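Local coordinates for CRISPR-associated protein CasA/Cse1 (Thermus thermophilus, PDB 4AN8) that forms part of the Cascade ribonucleoprotein complex of type I-E CRISPR immunity, which targets invading nucleic acids such as those of viruses and plasmids, at residues A[343-348]-A[361-366]; A[17-22]-A[54-59]; A[174-179]-A[266-271]; A[216-221]-A[246-251]. All blocks are in the same frame, centred on the assembly; numbering follows the deposited sequence.

Contact 1. Residues A[343-348]-A[361-366]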
loop_
_atom_site.group_PDB
_atom_site.type_symbol
_atom_site.label_atom_id
_atom_site.label_comp_id
_atom_site.label_asym_id
_atom_site.label_seq_id
_atom_site.Cartn_x
_atom_site.Cartn_y
_atom_site.Cartn_z
ATOM N N LEU A 343 10.557 2.707 4.930
ATOM C CA LEU A 343 9.121 2.819 4.672
ATOM C C LEU A 343 8.768 2.166 3.351
ATOM O O LEU A 343 9.281 2.570 2.290
ATOM C CB LEU A 343 8.703 4.281 4.635
ATOM C CG LEU A 343 7.258 4.676 4.323
ATOM C CD1 LEU A 343 6.272 4.190 5.410
ATOM C CD2 LEU A 343 7.164 6.201 4.135
ATOM N N ARG A 344 7.906 1.153 3.397
ATOM C CA ARG A 344 7.374 0.596 2.159
ATOM C C ARG A 344 5.990 1.153 1.857
ATOM O O ARG A 344 5.155 1.276 2.756
ATOM C CB ARG A 344 7.333 -0.915 2.224
ATOM C CG ARG A 344 8.679 -1.504 2.450
ATOM C CD ARG A 344 8.641 -2.962 2.176
ATOM N NE ARG A 344 9.985 -3.470 1.945
ATOM C CZ ARG A 344 10.239 -4.548 1.218
ATOM N NH1 ARG A 344 9.233 -5.214 0.656
ATOM N NH2 ARG A 344 11.491 -4.955 1.051
ATOM N N VAL A 345 5.751 1.522 0.609
ATOM C CA VAL A 345 4.409 1.888 0.191
ATOM C C VAL A 345 3.895 0.808 -0.750
ATOM O O VAL A 345 4.567 0.450 -1.716
ATOM C CB VAL A 345 4.353 3.254 -0.493
ATOM C CG1 VAL A 345 2.895 3.581 -0.871
ATOM C CG2 VAL A 345 4.935 4.344 0.436
ATOM N N LEU A 346 2.724 0.268 -0.433
ATOM C CA LEU A 346 2.104 -0.815 -1.201
ATOM C C LEU A 346 0.684 -0.436 -1.617
ATOM O O LEU A 346 -0.060 0.144 -0.831
ATOM C CB LEU A 346 2.043 -2.093 -0.356
ATOM C CG LEU A 346 3.310 -2.501 0.380
ATOM C CD1 LEU A 346 3.041 -3.665 1.349
ATOM C CD2 LEU A 346 4.427 -2.831 -0.603
ATOM N N GLY A 347 0.299 -0.774 -2.837
ATOM C CA GLY A 347 -1.050 -0.491 -3.305
ATOM C C GLY A 347 -1.255 -0.708 -4.807
ATOM O O GLY A 347 -0.346 -1.145 -5.506
ATOM N N GLN A 348 -2.460 -0.402 -5.290
ATOM C CA GLN A 348 -2.801 -0.567 -6.696
ATOM C C GLN A 348 -2.934 0.798 -7.309
ATOM O O GLN A 348 -3.392 1.719 -6.648
ATOM C CB GLN A 348 -4.183 -1.227 -6.875
ATOM C CG GLN A 348 -4.479 -2.309 -5.968
ATOM C CD GLN A 348 -5.739 -3.058 -6.338
ATOM O OE1 GLN A 348 -5.669 -4.130 -6.926
ATOM N NE2 GLN A 348 -6.896 -2.529 -5.938
ATOM N N GLU A 361 6.780 0.678 -3.296
ATOM C CA GLU A 361 7.805 1.713 -3.198
ATOM C C GLU A 361 8.542 1.694 -1.862
ATOM O O GLU A 361 7.961 1.407 -0.832
ATOM C CB GLU A 361 7.231 3.086 -3.516
ATOM C CG GLU A 361 7.480 3.444 -4.948
ATOM C CD GLU A 361 6.426 4.340 -5.518
ATOM O OE1 GLU A 361 6.066 5.339 -4.846
ATOM O OE2 GLU A 361 5.963 4.034 -6.644
ATOM N N VAL A 362 9.838 1.972 -1.899
ATOM C CA VAL A 362 10.645 1.927 -0.704
ATOM C C VAL A 362 11.278 3.305 -0.472
ATOM O O VAL A 362 11.827 3.919 -1.396
ATOM C CB VAL A 362 11.726 0.835 -0.810
ATOM C CG1 VAL A 362 12.465 0.684 0.510
ATOM C CG2 VAL A 362 11.098 -0.486 -1.206
ATOM N N TYR A 363 11.177 3.802 0.756
ATOM C CA TYR A 363 11.758 5.100 1.097
ATOM C C TYR A 363 12.491 4.965 2.411
ATOM O O TYR A 363 12.163 4.097 3.215
ATOM C CB TYR A 363 10.683 6.171 1.242
ATOM C CG TYR A 363 9.912 6.415 -0.019
ATOM C CD1 TYR A 363 10.432 7.226 -1.015
ATOM C CD2 TYR A 363 8.681 5.811 -0.233
ATOM C CE1 TYR A 363 9.757 7.437 -2.183
ATOM C CE2 TYR A 363 7.982 6.018 -1.409
ATOM C CZ TYR A 363 8.524 6.831 -2.384
ATOM O OH TYR A 363 7.849 7.062 -3.559
ATOM N N PRO A 364 13.499 5.816 2.635
ATOM C CA PRO A 364 14.020 5.868 4.000
ATOM C C PRO A 364 12.916 6.357 4.923
ATOM O O PRO A 364 11.922 6.924 4.453
ATOM C CB PRO A 364 15.171 6.885 3.919
ATOM C CG PRO A 364 15.046 7.549 2.600
ATOM C CD PRO A 364 14.276 6.635 1.691
ATOM N N LEU A 365 13.066 6.098 6.214
ATOM C CA LEU A 365 12.160 6.631 7.217
ATOM C C LEU A 365 13.001 7.455 8.184
ATOM O O LEU A 365 13.519 6.940 9.174
ATOM C CB LEU A 365 11.440 5.504 7.953
ATOM C CG LEU A 365 10.088 5.898 8.515
ATOM C CD1 LEU A 365 9.253 4.677 8.829
ATOM C CD2 LEU A 365 10.273 6.763 9.758
ATOM N N PRO A 366 13.157 8.742 7.881
ATOM C CA PRO A 366 14.075 9.660 8.580
ATOM C C PRO A 366 13.693 9.804 10.050
ATOM O O PRO A 366 12.514 9.903 10.342
ATOM C CB PRO A 366 13.865 10.986 7.847
ATOM C CG PRO A 366 13.198 10.599 6.515
ATOM C CD PRO A 366 12.355 9.413 6.844
#
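Val345 holds CG1 anti to its backbone N (chi1 -179°), which leaves CG2 on the side of the N, and Tyr363 likewise sets its ring on the side of its backbone N (chi1 -62°). The methyl CG2 and the ring meet on one face of a beta hairpin. Its strands, 342-351 and 354-364, run antiparallel. Val345 CG2 comes in at the ring edge, 3.9 Å from Tyr363 CE2. Leu343 lies on the same face, with its CB 4.2 Å from Leu365 CD1.

Two hydrogen-bonded pairs hold the backbones. Leu343 N reaches Tyr363 O at 2.7 Å, and Tyr363 N returns the bond to Leu343 O. Val345 and Glu361 repeat the exchange. Between these pairs sit Arg344 and Val362, a non-hydrogen-bonded pair on the other face. There the Arg344 chain extends past Val362 CG2 to a salt bridge with Glu53 of helix 50-67.

Strand 191-195 continues the sheet beyond 342-351. The Tyr363 ring also meets Phe307 edge to face, and the side chain touches Trp304. Its hydroxyl is tied back along its own strand: Tyr363 OH gives a 2.8 Å hydrogen bond to Glu361 OE1, meeting that oxygen from above the carboxylate plane.

Contact 2. Residues A[17-22]-A[54-59]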
loop_
_atom_site.group_PDB
_atom_site.type_symbol
_atom_site.label_atom_id
_atom_site.label_comp_id
_atom_site.label_asym_id
_atom_site.label_seq_id
_atom_site.Cartn_x
_atom_site.Cartn_y
_atom_site.Cartn_z
ATOM N N PRO A 17 2.354 -24.404 5.870
ATOM C CA PRO A 17 3.218 -23.410 5.226
ATOM C C PRO A 17 2.499 -22.675 4.104
ATOM O O PRO A 17 2.107 -23.307 3.148
ATOM C CB PRO A 17 4.378 -24.254 4.666
ATOM C CG PRO A 17 3.883 -25.697 4.664
ATOM C CD PRO A 17 2.849 -25.792 5.743
ATOM N N TRP A 18 2.313 -21.367 4.216
ATOM C CA TRP A 18 1.665 -20.614 3.139
ATOM C C TRP A 18 2.146 -19.172 3.081
ATOM O O TRP A 18 1.908 -18.484 2.097
ATOM C CB TRP A 18 0.128 -20.667 3.264
ATOM C CG TRP A 18 -0.419 -19.982 4.464
ATOM C CD1 TRP A 18 -0.349 -20.410 5.754
ATOM C CD2 TRP A 18 -1.145 -18.742 4.485
ATOM N NE1 TRP A 18 -0.966 -19.500 6.586
ATOM C CE2 TRP A 18 -1.468 -18.472 5.826
ATOM C CE3 TRP A 18 -1.548 -17.831 3.493
ATOM C CZ2 TRP A 18 -2.177 -17.334 6.204
ATOM C CZ3 TRP A 18 -2.250 -16.704 3.867
ATOM C CH2 TRP A 18 -2.554 -16.459 5.208
ATOM N N ILE A 19 2.825 -18.725 4.138
ATOM C CA ILE A 19 3.346 -17.362 4.229
ATOM C C ILE A 19 4.824 -17.357 3.811
ATOM O O ILE A 19 5.679 -17.936 4.495
ATOM C CB ILE A 19 3.213 -16.813 5.674
ATOM C CG1 ILE A 19 1.759 -16.870 6.154
ATOM C CG2 ILE A 19 3.756 -15.389 5.787
ATOM C CD1 ILE A 19 1.595 -16.520 7.613
ATOM N N PRO A 20 5.133 -16.718 2.673
ATOM C CA PRO A 20 6.521 -16.725 2.198
ATOM C C PRO A 20 7.396 -15.728 2.953
ATOM O O PRO A 20 7.175 -14.516 2.829
ATOM C CB PRO A 20 6.398 -16.300 0.727
ATOM C CG PRO A 20 4.955 -15.861 0.538
ATOM C CD PRO A 20 4.277 -15.841 1.868
ATOM N N VAL A 21 8.381 -16.222 3.704
ATOM C CA VAL A 21 9.289 -15.338 4.431
ATOM C C VAL A 21 10.757 -15.612 4.079
ATOM O O VAL A 21 11.138 -16.747 3.806
ATOM C CB VAL A 21 9.109 -15.488 5.981
ATOM C CG1 VAL A 21 7.762 -14.937 6.451
ATOM C CG2 VAL A 21 9.245 -16.950 6.377
ATOM N N LEU A 22 11.583 -14.579 4.108
ATOM C CA LEU A 22 13.004 -14.746 3.850
ATOM C C LEU A 22 13.705 -15.208 5.124
ATOM O O LEU A 22 13.586 -14.582 6.186
ATOM C CB LEU A 22 13.594 -13.432 3.344
ATOM C CG LEU A 22 14.892 -13.410 2.542
ATOM C CD1 LEU A 22 14.834 -14.340 1.351
ATOM C CD2 LEU A 22 15.159 -11.979 2.088
ATOM N N ALA A 54 1.048 -6.779 1.565
ATOM C CA ALA A 54 0.207 -5.890 2.371
ATOM C C ALA A 54 -0.749 -6.692 3.248
ATOM O O ALA A 54 -0.789 -6.495 4.462
ATOM C CB ALA A 54 -0.576 -4.939 1.496
ATOM N N VAL A 55 -1.480 -7.616 2.625
ATOM C CA VAL A 55 -2.502 -8.372 3.352
ATOM C C VAL A 55 -1.928 -9.386 4.321
ATOM O O VAL A 55 -2.516 -9.610 5.371
ATOM C CB VAL A 55 -3.530 -9.074 2.441
ATOM C CG1 VAL A 55 -4.288 -8.079 1.652
ATOM C CG2 VAL A 55 -2.863 -10.128 1.539
ATOM N N LEU A 56 -0.773 -9.967 4.013
ATOM C CA LEU A 56 -0.155 -10.900 4.950
ATOM C C LEU A 56 0.216 -10.187 6.262
ATOM O O LEU A 56 -0.071 -10.707 7.352
ATOM C CB LEU A 56 1.038 -11.624 4.325
ATOM C CG LEU A 56 0.725 -12.569 3.151
ATOM C CD1 LEU A 56 1.994 -13.000 2.377
ATOM C CD2 LEU A 56 -0.042 -13.763 3.620
ATOM N N HIS A 57 0.787 -8.986 6.169
ATOM C CA HIS A 57 1.037 -8.181 7.367
ATOM C C HIS A 57 -0.248 -7.817 8.090
ATOM O O HIS A 57 -0.274 -7.841 9.318
ATOM C CB HIS A 57 1.769 -6.878 7.047
ATOM C CG HIS A 57 3.206 -7.065 6.716
ATOM N ND1 HIS A 57 3.654 -7.216 5.421
ATOM C CD2 HIS A 57 4.300 -7.160 7.509
ATOM C CE1 HIS A 57 4.965 -7.383 5.432
ATOM N NE2 HIS A 57 5.380 -7.342 6.683
ATOM N N ARG A 58 -1.299 -7.459 7.347
ATOM C CA ARG A 58 -2.554 -7.014 7.991
ATOM C C ARG A 58 -3.266 -8.152 8.730
ATOM O O ARG A 58 -3.819 -7.939 9.800
ATOM C CB ARG A 58 -3.506 -6.311 7.006
ATOM C CG ARG A 58 -2.912 -5.038 6.389
ATOM C CD ARG A 58 -3.570 -4.642 5.043
ATOM N NE ARG A 58 -4.977 -4.270 5.217
ATOM C CZ ARG A 58 -5.385 -3.090 5.677
ATOM N NH1 ARG A 58 -4.493 -2.174 6.011
ATOM N NH2 ARG A 58 -6.686 -2.833 5.816
ATOM N N LEU A 59 -3.239 -9.351 8.160
ATOM C CA LEU A 59 -3.731 -10.534 8.854
ATOM C C LEU A 59 -2.924 -10.819 10.156
ATOM O O LEU A 59 -3.503 -11.034 11.227
ATOM C CB LEU A 59 -3.717 -11.734 7.920
ATOM C CG LEU A 59 -4.191 -13.053 8.548
ATOM C CD1 LEU A 59 -5.600 -12.909 9.134
ATOM C CD2 LEU A 59 -4.148 -14.223 7.520
#
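Leu56 reaches from helix 50-67 toward the start of strand 19-23, where Trp18, Ile19 and Pro20 receive it. Its CB points at the strand, and CG turns to the side of the backbone N (chi1 -65°). The two methyls then part: CD1 goes to Pro20, CD2 to Trp18 and Ile19. CD1 lies 3.7 Å from Pro20 CD, the two side chains crossing at about a right angle. CD2 lies 3.7 Å from Trp18 CZ3 and also approaches Ile19 CG1 at 4.4 Å.

One helical turn on, Leu59 brings its CD2 to the far end of the indole. That methyl sits in the ring plane, at the edge, 3.6 Å from Trp18 CH2. The Trp18 ring is also packed within its own segment, since Ile19 CG1 rests over the centre of one face. No hydrogen bond joins the two segments. The polar end of the indole is satisfied elsewhere, as Trp18 NE1 bonds to Leu13 O.

Trp18 and Ile19 both face Val30, which makes a classic beta bulge against strand 26-30. Helix 50-67 thus packs by its leucines on the bulged end of the central strand of a three-stranded antiparallel sheet, while helix 154-167 meets Trp18 through Ala155 and Leu162.

Contact 3. Residues A[174-179]-A[266-271]. With ACT (acetate ion), chain D.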
loop_
_atom_site.group_PDB
_atom_site.type_symbol
_atom_site.label_atom_id
_atom_site.label_comp_id
_atom_site.label_asym_id
_atom_site.label_seq_id
_atom_site.Cartn_x
_atom_site.Cartn_y
_atom_site.Cartn_z
ATOM N N ARG A 174 -23.611 -9.061 -10.588
ATOM C CA ARG A 174 -24.762 -9.796 -11.129
ATOM C C ARG A 174 -24.834 -11.235 -10.643
ATOM O O ARG A 174 -24.932 -12.176 -11.424
ATOM C CB ARG A 174 -24.790 -9.715 -12.650
ATOM C CG ARG A 174 -25.108 -8.315 -13.113
ATOM C CD ARG A 174 -25.116 -8.178 -14.617
ATOM N NE ARG A 174 -25.504 -6.823 -15.002
ATOM C CZ ARG A 174 -25.349 -6.314 -16.221
ATOM N NH1 ARG A 174 -24.801 -7.046 -17.186
ATOM N NH2 ARG A 174 -25.730 -5.069 -16.473
ATOM N N ARG A 175 -24.795 -11.388 -9.331
ATOM C CA ARG A 175 -24.917 -12.701 -8.716
ATOM C C ARG A 175 -25.704 -12.582 -7.418
ATOM O O ARG A 175 -25.604 -11.578 -6.687
ATOM C CB ARG A 175 -23.541 -13.323 -8.465
ATOM C CG ARG A 175 -22.716 -13.553 -9.740
ATOM C CD ARG A 175 -21.315 -14.095 -9.440
ATOM N NE ARG A 175 -21.336 -15.485 -8.995
ATOM C CZ ARG A 175 -21.274 -16.531 -9.813
ATOM N NH1 ARG A 175 -21.184 -16.353 -11.125
ATOM N NH2 ARG A 175 -21.309 -17.764 -9.320
ATOM N N TYR A 176 -26.507 -13.612 -7.159
ATOM C CA TYR A 176 -27.304 -13.699 -5.951
ATOM C C TYR A 176 -27.961 -12.382 -5.560
ATOM O O TYR A 176 -27.965 -12.010 -4.380
ATOM C CB TYR A 176 -26.488 -14.288 -4.800
ATOM C CG TYR A 176 -25.831 -15.587 -5.195
ATOM C CD1 TYR A 176 -26.564 -16.765 -5.247
ATOM C CD2 TYR A 176 -24.488 -15.630 -5.553
ATOM C CE1 TYR A 176 -25.982 -17.954 -5.634
ATOM C CE2 TYR A 176 -23.889 -16.817 -5.931
ATOM C CZ TYR A 176 -24.645 -17.973 -5.976
ATOM O OH TYR A 176 -24.070 -19.156 -6.369
ATOM N N GLY A 177 -28.522 -11.696 -6.558
ATOM C CA GLY A 177 -29.362 -10.534 -6.335
ATOM C C GLY A 177 -28.625 -9.214 -6.198
ATOM O O GLY A 177 -29.236 -8.191 -5.880
ATOM N N VAL A 178 -27.315 -9.226 -6.434
ATOM C CA VAL A 178 -26.507 -8.025 -6.311
ATOM C C VAL A 178 -25.951 -7.669 -7.688
ATOM O O VAL A 178 -25.199 -8.437 -8.294
ATOM C CB VAL A 178 -25.370 -8.213 -5.271
ATOM C CG1 VAL A 178 -24.486 -6.981 -5.192
ATOM C CG2 VAL A 178 -25.965 -8.537 -3.880
ATOM N N GLY A 179 -26.347 -6.510 -8.194
ATOM C CA GLY A 179 -25.937 -6.084 -9.516
ATOM C C GLY A 179 -24.479 -5.653 -9.533
ATOM O O GLY A 179 -23.704 -6.098 -10.373
ATOM N N TYR A 266 -18.904 -18.006 -5.797
ATOM C CA TYR A 266 -18.640 -16.579 -5.758
ATOM C C TYR A 266 -19.937 -15.769 -5.680
ATOM O O TYR A 266 -20.885 -16.037 -6.415
ATOM C CB TYR A 266 -17.836 -16.176 -7.000
ATOM C CG TYR A 266 -17.194 -14.803 -6.895
ATOM C CD1 TYR A 266 -16.018 -14.621 -6.156
ATOM C CD2 TYR A 266 -17.753 -13.691 -7.521
ATOM C CE1 TYR A 266 -15.428 -13.388 -6.032
ATOM C CE2 TYR A 266 -17.151 -12.423 -7.401
ATOM C CZ TYR A 266 -15.989 -12.290 -6.647
ATOM O OH TYR A 266 -15.365 -11.053 -6.500
ATOM N N GLY A 267 -19.974 -14.789 -4.779
ATOM C CA GLY A 267 -21.115 -13.894 -4.642
ATOM C C GLY A 267 -20.783 -12.648 -3.837
ATOM O O GLY A 267 -19.632 -12.395 -3.530
ATOM N N PRO A 268 -21.799 -11.862 -3.468
ATOM C CA PRO A 268 -21.582 -10.707 -2.576
ATOM C C PRO A 268 -21.189 -11.289 -1.201
ATOM O O PRO A 268 -21.560 -12.436 -0.982
ATOM C CB PRO A 268 -22.956 -10.059 -2.563
ATOM C CG PRO A 268 -23.912 -11.257 -2.719
ATOM C CD PRO A 268 -23.225 -12.211 -3.620
ATOM N N GLY A 269 -20.491 -10.634 -0.280
ATOM C CA GLY A 269 -20.228 -9.231 -0.176
ATOM C C GLY A 269 -20.953 -8.751 1.077
ATOM O O GLY A 269 -22.159 -8.657 1.062
ATOM N N VAL A 270 -20.253 -8.475 2.171
ATOM C CA VAL A 270 -20.832 -7.585 3.176
ATOM C C VAL A 270 -20.706 -6.132 2.715
ATOM O O VAL A 270 -19.632 -5.671 2.326
ATOM C CB VAL A 270 -20.219 -7.746 4.582
ATOM C CG1 VAL A 270 -20.705 -6.625 5.507
ATOM C CG2 VAL A 270 -20.587 -9.074 5.165
ATOM N N GLU A 271 -21.816 -5.404 2.765
ATOM C CA GLU A 271 -21.845 -4.010 2.305
ATOM C C GLU A 271 -21.202 -3.052 3.287
ATOM O O GLU A 271 -21.626 -2.974 4.424
ATOM C CB GLU A 271 -23.282 -3.550 2.070
ATOM C CG GLU A 271 -23.930 -4.181 0.882
ATOM C CD GLU A 271 -23.524 -3.504 -0.400
ATOM O OE1 GLU A 271 -23.499 -2.252 -0.411
ATOM O OE2 GLU A 271 -23.231 -4.215 -1.389
HETATM C C ACT D . -16.050 -7.600 -8.415
HETATM O O ACT D . -15.176 -7.486 -7.505
HETATM O OXT ACT D . -16.521 -8.760 -8.599
HETATM C CH3 ACT D . -16.498 -6.413 -9.238
HETATM O O HOH W 1 -21.210 -19.279 -6.948
#
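Arg175 and Tyr266 make the polar link between a tight beta hairpin and strand 261-273. The hairpin joins strands 171-175 and 178-181 through a type I' turn from Arg175 to Val178. Arg174 and Arg175 both face Val178, forming a G1 bulge.

Val178 and Tyr176 supply the apolar contacts. Val178 CG2 presses on the Pro268 ring, 3.6 Å from Pro268 CG. Tyr176 CB adds a looser contact with Pro268 CD at 4.0 Å. The Tyr176 ring turns its edge to the strand, with CD2 beside Gly267 CA, 3.9 Å away.

Among the polar contacts, the direct hydrogen bond runs from Arg175 NE to Tyr266 O, at 2.7 Å and 158°. The arginine chain bends at chi3 (72°), which swings the guanidinium across to the strand. Tyr266 O lies near the guanidinium plane, but the donor stands well above the carbonyl plane. The same oxygen is approached by the ring edge of Tyr176, whose CE2 lies 3.1 Å from Tyr266 O. At the far end of Tyr266 the hydroxyl is hydrogen-bonded with His164 NE2. OXT of an acetate, probably from the crystallisation liquor, lies 3.3 Å from Tyr266 OH, at best a weak bond.

One water completes the polar bridge. It accepts from Arg175 NH2 at 2.8 Å and from Tyr266 N, and it lies 2.9 Å from Tyr176 OH in a hydrogen bond of undecided direction.

Contact 4. Residues A[216-221]-A[246-251]. With ACT (acetate ion), chain D.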
loop_
_atom_site.group_PDB
_atom_site.type_symbol
_atom_site.label_atom_id
_atom_site.label_comp_id
_atom_site.label_asym_id
_atom_site.label_seq_id
_atom_site.Cartn_x
_atom_site.Cartn_y
_atom_site.Cartn_z
ATOM N N ALA A 216 -13.807 -6.587 16.072
ATOM C CA ALA A 216 -13.647 -8.026 16.057
ATOM C C ALA A 216 -13.260 -8.395 14.637
ATOM O O ALA A 216 -13.813 -7.851 13.683
ATOM C CB ALA A 216 -14.981 -8.724 16.453
ATOM N N PRO A 217 -12.291 -9.290 14.495
ATOM C CA PRO A 217 -11.953 -9.803 13.168
ATOM C C PRO A 217 -13.023 -10.805 12.725
ATOM O O PRO A 217 -13.831 -11.265 13.556
ATOM C CB PRO A 217 -10.609 -10.512 13.392
ATOM C CG PRO A 217 -10.638 -10.915 14.874
ATOM C CD PRO A 217 -11.415 -9.810 15.566
ATOM N N ILE A 218 -13.017 -11.132 11.434
ATOM C CA ILE A 218 -14.042 -11.966 10.849
ATOM C C ILE A 218 -14.200 -13.303 11.578
ATOM O O ILE A 218 -15.309 -13.838 11.641
ATOM C CB ILE A 218 -13.770 -12.221 9.343
ATOM C CG1 ILE A 218 -15.014 -12.827 8.652
ATOM C CG2 ILE A 218 -12.512 -13.118 9.148
ATOM C CD1 ILE A 218 -16.225 -11.890 8.615
ATOM N N TRP A 219 -13.118 -13.843 12.144
ATOM C CA TRP A 219 -13.200 -15.155 12.787
ATOM C C TRP A 219 -13.768 -15.134 14.218
ATOM O O TRP A 219 -14.005 -16.194 14.794
ATOM C CB TRP A 219 -11.843 -15.869 12.764
ATOM C CG TRP A 219 -10.759 -15.071 13.413
ATOM C CD1 TRP A 219 -10.502 -14.985 14.751
ATOM C CD2 TRP A 219 -9.799 -14.231 12.769
ATOM N NE1 TRP A 219 -9.454 -14.125 14.983
ATOM C CE2 TRP A 219 -8.990 -13.665 13.778
ATOM C CE3 TRP A 219 -9.548 -13.887 11.444
ATOM C CZ2 TRP A 219 -7.941 -12.798 13.498
ATOM C CZ3 TRP A 219 -8.482 -13.007 11.168
ATOM C CH2 TRP A 219 -7.708 -12.482 12.187
ATOM N N GLU A 220 -13.996 -13.942 14.771
ATOM C CA GLU A 220 -14.562 -13.787 16.109
ATOM C C GLU A 220 -16.089 -13.605 16.095
ATOM O O GLU A 220 -16.715 -13.491 17.147
ATOM C CB GLU A 220 -13.914 -12.607 16.863
ATOM C CG GLU A 220 -12.534 -12.897 17.485
ATOM C CD GLU A 220 -12.079 -11.780 18.404
ATOM O OE1 GLU A 220 -12.954 -11.145 19.027
ATOM O OE2 GLU A 220 -10.856 -11.520 18.513
ATOM N N VAL A 221 -16.670 -13.557 14.901
ATOM C CA VAL A 221 -18.107 -13.447 14.736
ATOM C C VAL A 221 -18.590 -14.696 13.977
ATOM O O VAL A 221 -17.781 -15.456 13.443
ATOM C CB VAL A 221 -18.514 -12.121 14.023
ATOM C CG1 VAL A 221 -18.000 -10.918 14.790
ATOM C CG2 VAL A 221 -18.007 -12.069 12.597
ATOM N N THR A 246 -9.741 -7.546 8.221
ATOM C CA THR A 246 -10.202 -8.858 7.807
ATOM C C THR A 246 -11.579 -8.784 7.158
ATOM O O THR A 246 -12.342 -9.727 7.207
ATOM C CB THR A 246 -10.252 -9.817 9.015
ATOM O OG1 THR A 246 -11.212 -9.335 9.965
ATOM C CG2 THR A 246 -8.835 -9.936 9.678
ATOM N N TRP A 247 -11.883 -7.646 6.545
ATOM C CA TRP A 247 -13.184 -7.430 5.942
ATOM C C TRP A 247 -13.597 -8.491 4.906
ATOM O O TRP A 247 -12.827 -8.811 3.987
ATOM C CB TRP A 247 -13.183 -6.069 5.261
ATOM C CG TRP A 247 -14.534 -5.596 4.907
ATOM C CD1 TRP A 247 -15.168 -5.742 3.704
ATOM C CD2 TRP A 247 -15.455 -4.912 5.773
ATOM N NE1 TRP A 247 -16.429 -5.182 3.769
ATOM C CE2 TRP A 247 -16.623 -4.664 5.028
ATOM C CE3 TRP A 247 -15.400 -4.492 7.106
ATOM C CZ2 TRP A 247 -17.726 -3.998 5.568
ATOM C CZ3 TRP A 247 -16.497 -3.838 7.645
ATOM C CH2 TRP A 247 -17.649 -3.601 6.874
ATOM N N PRO A 248 -14.851 -8.999 5.009
ATOM C CA PRO A 248 -15.338 -9.920 3.973
ATOM C C PRO A 248 -15.977 -9.190 2.784
ATOM O O PRO A 248 -17.196 -9.030 2.747
ATOM C CB PRO A 248 -16.394 -10.741 4.720
ATOM C CG PRO A 248 -16.983 -9.752 5.684
ATOM C CD PRO A 248 -15.831 -8.825 6.099
ATOM N N ALA A 249 -15.169 -8.764 1.809
ATOM C CA ALA A 249 -15.667 -7.915 0.725
ATOM C C ALA A 249 -16.478 -8.685 -0.313
ATOM O O ALA A 249 -17.342 -8.120 -0.985
ATOM C CB ALA A 249 -14.526 -7.212 0.052
ATOM N N ARG A 250 -16.170 -9.970 -0.463
ATOM C CA ARG A 250 -16.863 -10.796 -1.419
ATOM C C ARG A 250 -17.205 -12.114 -0.756
ATOM O O ARG A 250 -16.523 -12.522 0.175
ATOM C CB ARG A 250 -15.976 -11.041 -2.638
ATOM C CG ARG A 250 -15.568 -9.756 -3.386
ATOM C CD ARG A 250 -16.747 -9.177 -4.223
ATOM N NE ARG A 250 -16.299 -8.024 -5.006
ATOM C CZ ARG A 250 -16.227 -6.785 -4.519
ATOM N NH1 ARG A 250 -16.614 -6.530 -3.263
ATOM N NH2 ARG A 250 -15.791 -5.793 -5.285
ATOM N N GLY A 251 -18.261 -12.777 -1.242
ATOM C CA GLY A 251 -18.533 -14.145 -0.838
ATOM C C GLY A 251 -17.669 -15.045 -1.688
ATOM O O GLY A 251 -17.689 -14.964 -2.918
HETATM C C ACT D . -16.050 -7.600 -8.415
HETATM O O ACT D . -15.176 -7.486 -7.505
HETATM O OXT ACT D . -16.521 -8.760 -8.599
HETATM C CH3 ACT D . -16.498 -6.413 -9.238
#
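Pro217 and Thr246 bring their backbones together, CA atoms 5.7 Å apart, where the loop 216-221 meets the chain leaving helix 241-245. The linking bond runs from Ile218 N to Thr246 OG1, at 2.9 Å and 154°. Chi1 of Thr246 (63°) places OG1 between its backbone N and carbonyl carbon, facing the loop. The hydroxyl is held twice, for it also bonds to Thr242 O, one turn back in the helix.

The threonine methyl points to another neighbour. Thr246 CG2 lies 3.4 Å from Trp219 CZ3, a close contact made obliquely to the indole. Pro217 CB rests over one face of that ring, toward its rim. Phe98 and Phe102 also meet the indole, and Trp219 NE1 bonds to Tyr94 OH.

Pro248 is the centre of an inverse gamma turn. This turn lies on the way from helix 241-245 into strand 250-256, which pairs antiparallel with strand 261-273. Ile218 reaches Pro248: its CG1 branch is anti to the backbone N (chi1 -167°), and CD1 ends 3.7 Å from Pro248 CG.

Further along, Arg250 holds an acetate ion, probably from the crystallisation liquor, through two donors on one edge of its guanidinium. Arg250 NE lies 2.8 Å and NH2 2.9 Å from the acetate atom O. The third nitrogen, NH1, gives a 2.9 Å hydrogen bond to Ala249 O, from well above that carbonyl's plane.

In the fold
Contacts 3 and 4 are the most closely joined, with centres about 16 Å apart. Strands 250-256 and 261-273 are neighbours in one sheet, and Gly251 N lies 2.7 Å from Gly267 O, a probable hydrogen bond. Both reach the same acetate, probably a crystallisation component, so it marks no known active site. Along the chain, contact 4 is nested within the loop closed by contact 3. Helix 50-67 connects contact 2 with contacts 1 and 4. Leu59 CD1 of contact 2 packs on Trp219 CZ3 of contact 4 at 3.5 Å, and Ala54 N meets Leu346 CD1 of contact 1 at 3.7 Å. Contacts 1 and 3 do not touch; their centres are about 34 Å apart.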